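Local coordinates for protein benzoylformate Decarboxylase (Polynucleobacter necessarius, PDB 4K9Q) that probably decarboxylates benzoylformate as a thiamine diphosphate-dependent enzyme, holding the cofactor together with a magnesium ion, at residues Ala493-Leu504 and Phe514-Pro523. Residues are numbered along the deposited sequence; the frame is centred on the assembly and turned at random. Where two conformers were deposited one is given.
Sequences AKSLKVETLDEL and FKGTSVIVVP
Lys-494 arches over one face of the Phe-514 ring at the start of two parallel strands, 494-497 and 517-523. With helix 501-513 they form a beta-alpha-beta unit in the C-terminal thiamine diphosphate-binding domain. Strand 494-497 is the outermost strand on this side of the sheet within the chain. Lys-494 NZ stands 3.7 Å from the centroid of the Phe-514 ring, a cation-pi contact. Lys-494 CG adds a CH-pi contact over the same ring. Bends at chi2 (-60°) and chi4 (60°) of Lys-494 let both atoms reach it. A serine in place of Phe-514 would probably leave the Lys-494 ammonium without its aromatic partner and its chain freer to swing.

Five backbone bonds zip the strands in regular parallel register. The first runs from Lys-494 N to Thr-517 O; Val-521 N to Leu-496 O, at 2.9 Å, is nearly straight. The face carrying Ile-520 is covered by the helix. There Leu-504 CD1 meets Ile-520 CG2 and Val-522 CG2, each at 4.0 Å, and the Leu-504 side chain crosses both at about a right angle. Val-498 CG2 lies beside Val-522 CG2. Ala-507 of the same helix and Val-355 of helix 352-361 extend this apolar layer. The other face carries Val-519 and Val-521, and the Val-521 side chain lies about 7 Å from that of Asp-429, a magnesium ligand.

The turn into the helix is fixed by its own side chains. Thr-500 is the N-cap: its OG1 accepts from Glu-503 N at 3.0 Å. Glu-503 in turn reaches back, and its OE1 takes the Glu-499 N-H at 2.9 Å from above the carboxylate plane.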
ATOM      1  N   ALA A 493      -8.999 -37.823  17.085  1.00 13.74           N
ATOM      2  CA  ALA A 493     -10.070 -37.504  18.026  1.00 11.43           C
ATOM      3  C   ALA A 493     -11.013 -38.685  18.238  1.00 13.49           C
ATOM      4  O   ALA A 493     -11.162 -39.536  17.356  1.00 14.16           O
ATOM      5  CB  ALA A 493     -10.862 -36.284  17.548  1.00 12.12           C
ATOM      6  N   LYS A 494     -11.635 -38.745  19.414  1.00 12.33           N
ATOM      7  CA  LYS A 494     -12.777 -39.628  19.620  1.00 12.69           C
ATOM      8  C   LYS A 494     -13.831 -39.129  18.647  1.00 16.44           C
ATOM      9  O   LYS A 494     -14.117 -37.932  18.601  1.00 21.27           O
ATOM     10  CB  LYS A 494     -13.294 -39.527  21.055  1.00 17.41           C
ATOM     11  CG  LYS A 494     -12.370 -40.109  22.089  1.00 23.28           C
ATOM     12  CD  LYS A 494     -12.133 -41.589  21.844  1.00 29.79           C
ATOM     13  CE  LYS A 494     -11.361 -42.214  22.999  1.00 37.52           C
ATOM     14  NZ  LYS A 494     -12.112 -42.068  24.283  1.00 33.74           N
ATOM     15  N   SER A 495     -14.393 -40.020  17.845  1.00 14.05           N
ATOM     16  CA  SER A 495     -15.264 -39.604  16.754  0.50 13.06           C
ATOM     17  C   SER A 495     -16.374 -40.624  16.502  1.00 14.58           C
ATOM     18  O   SER A 495     -16.103 -41.821  16.378  1.00 15.30           O
ATOM     19  CB  SER A 495     -14.417 -39.435  15.488  0.50 14.02           C
ATOM     20  OG  SER A 495     -15.138 -38.822  14.440  0.50 11.36           O
ATOM     21  N   LEU A 496     -17.610 -40.159  16.409  1.00 10.25           N
ATOM     22  CA  LEU A 496     -18.711 -41.053  16.077  1.00 13.05           C
ATOM     23  C   LEU A 496     -19.903 -40.273  15.567  1.00 13.56           C
ATOM     24  O   LEU A 496     -20.011 -39.057  15.773  1.00 14.42           O
ATOM     25  CB  LEU A 496     -19.124 -41.893  17.286  1.00 17.06           C
ATOM     26  CG  LEU A 496     -20.056 -41.206  18.281  1.00 18.11           C
ATOM     27  CD1 LEU A 496     -20.746 -42.236  19.184  1.00 21.10           C
ATOM     28  CD2 LEU A 496     -19.266 -40.211  19.086  1.00 20.33           C
ATOM     29  N   LYS A 497     -20.793 -40.986  14.892  1.00 12.59           N
ATOM     30  CA  LYS A 497     -22.036 -40.426  14.392  1.00 11.93           C
ATOM     31  C   LYS A 497     -23.204 -40.954  15.219  1.00 11.87           C
ATOM     32  O   LYS A 497     -23.263 -42.152  15.525  1.00 18.05           O
ATOM     33  CB  LYS A 497     -22.206 -40.824  12.929  1.00 16.62           C
ATOM     34  CG  LYS A 497     -23.433 -40.244  12.246  1.00 18.80           C
ATOM     35  CD  LYS A 497     -23.339 -40.483  10.736  1.00 21.02           C
ATOM     36  CE  LYS A 497     -24.574 -40.010  10.006  1.00 34.21           C
ATOM     37  NZ  LYS A 497     -24.553 -40.406   8.568  1.00 48.66           N
ATOM     38  N   VAL A 498     -24.121 -40.071  15.593  1.00 10.48           N
ATOM     39  CA  VAL A 498     -25.299 -40.479  16.367  1.00 12.59           C
ATOM     40  C   VAL A 498     -26.548 -40.314  15.507  1.00 18.20           C
ATOM     41  O   VAL A 498     -26.620 -39.398  14.701  1.00 16.27           O
ATOM     42  CB  VAL A 498     -25.418 -39.697  17.691  1.00 12.50           C
ATOM     43  CG1 VAL A 498     -24.211 -39.991  18.601  1.00 13.50           C
ATOM     44  CG2 VAL A 498     -25.536 -38.200  17.433  1.00 16.24           C
ATOM     45  N   GLU A 499     -27.523 -41.205  15.665  1.00 13.96           N
ATOM     46  CA  GLU A 499     -28.714 -41.167  14.812  1.00 16.27           C
ATOM     47  C   GLU A 499     -30.001 -40.883  15.578  1.00 19.24           C
ATOM     48  O   GLU A 499     -31.060 -40.718  14.971  1.00 18.59           O
ATOM     49  CB  GLU A 499     -28.867 -42.478  14.031  1.00 23.83           C
ATOM     50  CG  GLU A 499     -27.726 -42.788  13.066  1.00 22.28           C
ATOM     51  CD  GLU A 499     -27.774 -41.949  11.801  1.00 29.93           C
ATOM     52  OE1 GLU A 499     -28.778 -41.235  11.587  1.00 29.81           O
ATOM     53  OE2 GLU A 499     -26.804 -42.000  11.015  1.00 33.95           O
ATOM     54  N   THR A 500     -29.920 -40.857  16.906  1.00 13.76           N
ATOM     55  CA  THR A 500     -31.086 -40.508  17.721  1.00 14.98           C
ATOM     56  C   THR A 500     -30.697 -39.546  18.823  1.00 13.88           C
ATOM     57  O   THR A 500     -29.518 -39.425  19.163  1.00 13.10           O
ATOM     58  CB  THR A 500     -31.717 -41.741  18.411  1.00 16.50           C
ATOM     59  OG1 THR A 500     -30.839 -42.222  19.438  1.00 16.57           O
ATOM     60  CG2 THR A 500     -32.018 -42.858  17.404  1.00 20.78           C
ATOM     61  N   LEU A 501     -31.693 -38.888  19.404  1.00 15.18           N
ATOM     62  CA  LEU A 501     -31.439 -37.972  20.514  1.00 14.27           C
ATOM     63  C   LEU A 501     -30.932 -38.700  21.763  1.00 13.61           C
ATOM     64  O   LEU A 501     -30.152 -38.144  22.528  1.00 14.49           O
ATOM     65  CB  LEU A 501     -32.683 -37.133  20.823  1.00 14.03           C
ATOM     66  CG  LEU A 501     -33.131 -36.178  19.712  1.00 12.40           C
ATOM     67  CD1 LEU A 501     -34.396 -35.445  20.133  1.00 14.30           C
ATOM     68  CD2 LEU A 501     -32.027 -35.172  19.362  1.00 13.15           C
ATOM     69  N   ASP A 502     -31.357 -39.949  21.973  1.00 17.02           N
ATOM     70  CA  ASP A 502     -30.801 -40.728  23.081  1.00 17.36           C
ATOM     71  C   ASP A 502     -29.325 -41.064  22.846  1.00 15.51           C
ATOM     72  O   ASP A 502     -28.506 -41.010  23.764  1.00 15.38           O
ATOM     73  CB  ASP A 502     -31.612 -42.001  23.339  1.00 18.44           C
ATOM     74  CG  ASP A 502     -31.160 -42.726  24.593  0.53 21.08           C
ATOM     75  OD1 ASP A 502     -30.658 -43.867  24.485  0.55 21.87           O
ATOM     76  OD2 ASP A 502     -31.279 -42.137  25.692  0.62 23.33           O
ATOM     77  N   GLU A 503     -28.981 -41.413  21.613  1.00 14.54           N
ATOM     78  CA  GLU A 503     -27.583 -41.658  21.276  1.00 15.40           C
ATOM     79  C   GLU A 503     -26.760 -40.387  21.459  1.00 14.01           C
ATOM     80  O   GLU A 503     -25.632 -40.435  21.949  1.00 14.49           O
ATOM     81  CB  GLU A 503     -27.448 -42.178  19.848  1.00 14.14           C
ATOM     82  CG  GLU A 503     -27.944 -43.619  19.683  1.00 19.08           C
ATOM     83  CD  GLU A 503     -27.841 -44.125  18.261  1.00 26.57           C
ATOM     84  OE1 GLU A 503     -27.226 -43.440  17.414  1.00 22.07           O
ATOM     85  OE2 GLU A 503     -28.375 -45.224  17.988  1.00 23.55           O
ATOM     86  N   LEU A 504     -27.334 -39.252  21.063  1.00 13.65           N
ATOM     87  CA  LEU A 504     -26.661 -37.975  21.270  1.00 11.40           C
ATOM     88  C   LEU A 504     -26.394 -37.731  22.747  1.00 13.42           C
ATOM     89  O   LEU A 504     -25.299 -37.330  23.122  1.00 13.32           O
ATOM     90  CB  LEU A 504     -27.492 -36.821  20.696  1.00 12.30           C
ATOM     91  CG  LEU A 504     -26.954 -35.417  20.988  1.00 15.38           C
ATOM     92  CD1 LEU A 504     -25.565 -35.243  20.388  1.00 14.05           C
ATOM     93  CD2 LEU A 504     -27.925 -34.402  20.425  1.00 13.82           C
ATOM     94  N   PHE A 514     -14.629 -37.240  29.139  1.00 16.57           N
ATOM     95  CA  PHE A 514     -13.345 -37.554  28.509  1.00 15.51           C
ATOM     96  C   PHE A 514     -12.530 -36.277  28.316  1.00 17.75           C
ATOM     97  O   PHE A 514     -12.910 -35.404  27.529  1.00 14.96           O
ATOM     98  CB  PHE A 514     -13.588 -38.252  27.158  1.00 14.86           C
ATOM     99  CG  PHE A 514     -12.333 -38.498  26.357  1.00 17.18           C
ATOM    100  CD1 PHE A 514     -11.439 -39.497  26.720  1.00 21.76           C
ATOM    101  CD2 PHE A 514     -12.055 -37.746  25.231  1.00 16.88           C
ATOM    102  CE1 PHE A 514     -10.288 -39.718  25.988  1.00 21.72           C
ATOM    103  CE2 PHE A 514     -10.905 -37.970  24.492  1.00 18.36           C
ATOM    104  CZ  PHE A 514     -10.019 -38.955  24.875  1.00 21.70           C
ATOM    105  N   LYS A 515     -11.418 -36.169  29.041  1.00 14.96           N
ATOM    106  CA  LYS A 515     -10.562 -34.992  28.971  1.00 14.23           C
ATOM    107  C   LYS A 515      -9.679 -35.075  27.726  1.00 16.98           C
ATOM    108  O   LYS A 515      -8.530 -35.535  27.773  1.00 16.60           O
ATOM    109  CB  LYS A 515      -9.714 -34.863  30.238  1.00 15.81           C
ATOM    110  CG  LYS A 515      -9.350 -33.438  30.608  1.00 24.08           C
ATOM    111  CD  LYS A 515      -8.381 -32.789  29.616  1.00 26.54           C
ATOM    112  CE  LYS A 515      -6.932 -33.190  29.887  1.00 31.71           C
ATOM    113  NZ  LYS A 515      -5.954 -32.233  29.270  1.00 29.58           N
ATOM    114  N   GLY A 516     -10.234 -34.639  26.603  1.00 16.04           N
ATOM    115  CA  GLY A 516      -9.560 -34.750  25.324  1.00 12.78           C
ATOM    116  C   GLY A 516     -10.528 -34.234  24.283  1.00 11.52           C
ATOM    117  O   GLY A 516     -11.573 -33.701  24.633  1.00 10.91           O
ATOM    118  N   THR A 517     -10.181 -34.406  23.015  1.00 11.31           N
ATOM    119  CA  THR A 517     -10.962 -33.836  21.924  1.00 12.89           C
ATOM    120  C   THR A 517     -11.857 -34.897  21.294  1.00 12.95           C
ATOM    121  O   THR A 517     -11.387 -35.980  20.936  1.00 12.32           O
ATOM    122  CB  THR A 517     -10.022 -33.215  20.874  1.00 12.27           C
ATOM    123  OG1 THR A 517      -9.313 -32.130  21.478  1.00 12.05           O
ATOM    124  CG2 THR A 517     -10.798 -32.694  19.658  1.00 11.45           C
ATOM    125  N   SER A 518     -13.142 -34.567  21.165  1.00 10.55           N
ATOM    126  CA  SER A 518     -14.153 -35.471  20.618  1.00 12.13           C
ATOM    127  C   SER A 518     -14.911 -34.818  19.461  1.00 13.69           C
ATOM    128  O   SER A 518     -15.093 -33.599  19.436  1.00 13.72           O
ATOM    129  CB  SER A 518     -15.162 -35.852  21.709  1.00 13.83           C
ATOM    130  OG  SER A 518     -14.573 -36.632  22.745  1.00 16.35           O
ATOM    131  N   VAL A 519     -15.367 -35.642  18.519  1.00 11.05           N
ATOM    132  CA  VAL A 519     -16.247 -35.201  17.444  1.00 12.03           C
ATOM    133  C   VAL A 519     -17.527 -36.032  17.469  1.00 12.67           C
ATOM    134  O   VAL A 519     -17.485 -37.267  17.435  1.00 13.02           O
ATOM    135  CB  VAL A 519     -15.558 -35.321  16.068  1.00 12.72           C
ATOM    136  CG1 VAL A 519     -16.512 -34.944  14.939  1.00 12.77           C
ATOM    137  CG2 VAL A 519     -14.319 -34.445  16.034  1.00  8.83           C
ATOM    138  N   ILE A 520     -18.660 -35.348  17.551  1.00 10.34           N
ATOM    139  CA  ILE A 520     -19.964 -35.998  17.528  1.00 11.08           C
ATOM    140  C   ILE A 520     -20.727 -35.492  16.313  1.00 13.74           C
ATOM    141  O   ILE A 520     -21.060 -34.313  16.232  1.00 12.15           O
ATOM    142  CB  ILE A 520     -20.752 -35.689  18.811  1.00 10.48           C
ATOM    143  CG1 ILE A 520     -19.934 -36.130  20.029  1.00 11.45           C
ATOM    144  CG2 ILE A 520     -22.126 -36.361  18.779  1.00 15.04           C
ATOM    145  CD1 ILE A 520     -20.547 -35.772  21.370  1.00 13.76           C
ATOM    146  N   VAL A 521     -20.995 -36.381  15.363  1.00 10.69           N
ATOM    147  CA  VAL A 521     -21.666 -35.986  14.130  1.00  8.69           C
ATOM    148  C   VAL A 521     -23.163 -36.276  14.257  1.00 13.72           C
ATOM    149  O   VAL A 521     -23.564 -37.403  14.567  1.00 12.68           O
ATOM    150  CB  VAL A 521     -21.053 -36.720  12.905  1.00 11.91           C
ATOM    151  CG1 VAL A 521     -21.726 -36.268  11.609  1.00 11.66           C
ATOM    152  CG2 VAL A 521     -19.532 -36.501  12.854  1.00 11.08           C
ATOM    153  N   VAL A 522     -23.979 -35.249  14.039  1.00 11.72           N
ATOM    154  CA  VAL A 522     -25.421 -35.356  14.167  1.00 12.25           C
ATOM    155  C   VAL A 522     -26.086 -35.038  12.825  1.00 12.45           C
ATOM    156  O   VAL A 522     -26.092 -33.887  12.387  1.00 12.59           O
ATOM    157  CB  VAL A 522     -25.957 -34.377  15.228  1.00 13.41           C
ATOM    158  CG1 VAL A 522     -27.440 -34.663  15.510  1.00 15.01           C
ATOM    159  CG2 VAL A 522     -25.124 -34.464  16.504  1.00 15.21           C
ATOM    160  N   PRO A 523     -26.623 -36.061  12.145  1.00 13.92           N
ATOM    161  CA  PRO A 523     -27.380 -35.777  10.922  1.00 13.30           C
ATOM    162  C   PRO A 523     -28.667 -35.038  11.273  1.00 13.16           C
ATOM    163  O   PRO A 523     -29.390 -35.460  12.184  1.00 15.57           O
ATOM    164  CB  PRO A 523     -27.713 -37.168  10.370  1.00 16.48           C
ATOM    165  CG  PRO A 523     -26.884 -38.128  11.142  1.00 22.22           C
ATOM    166  CD  PRO A 523     -26.585 -37.496  12.463  1.00 18.00           C
TER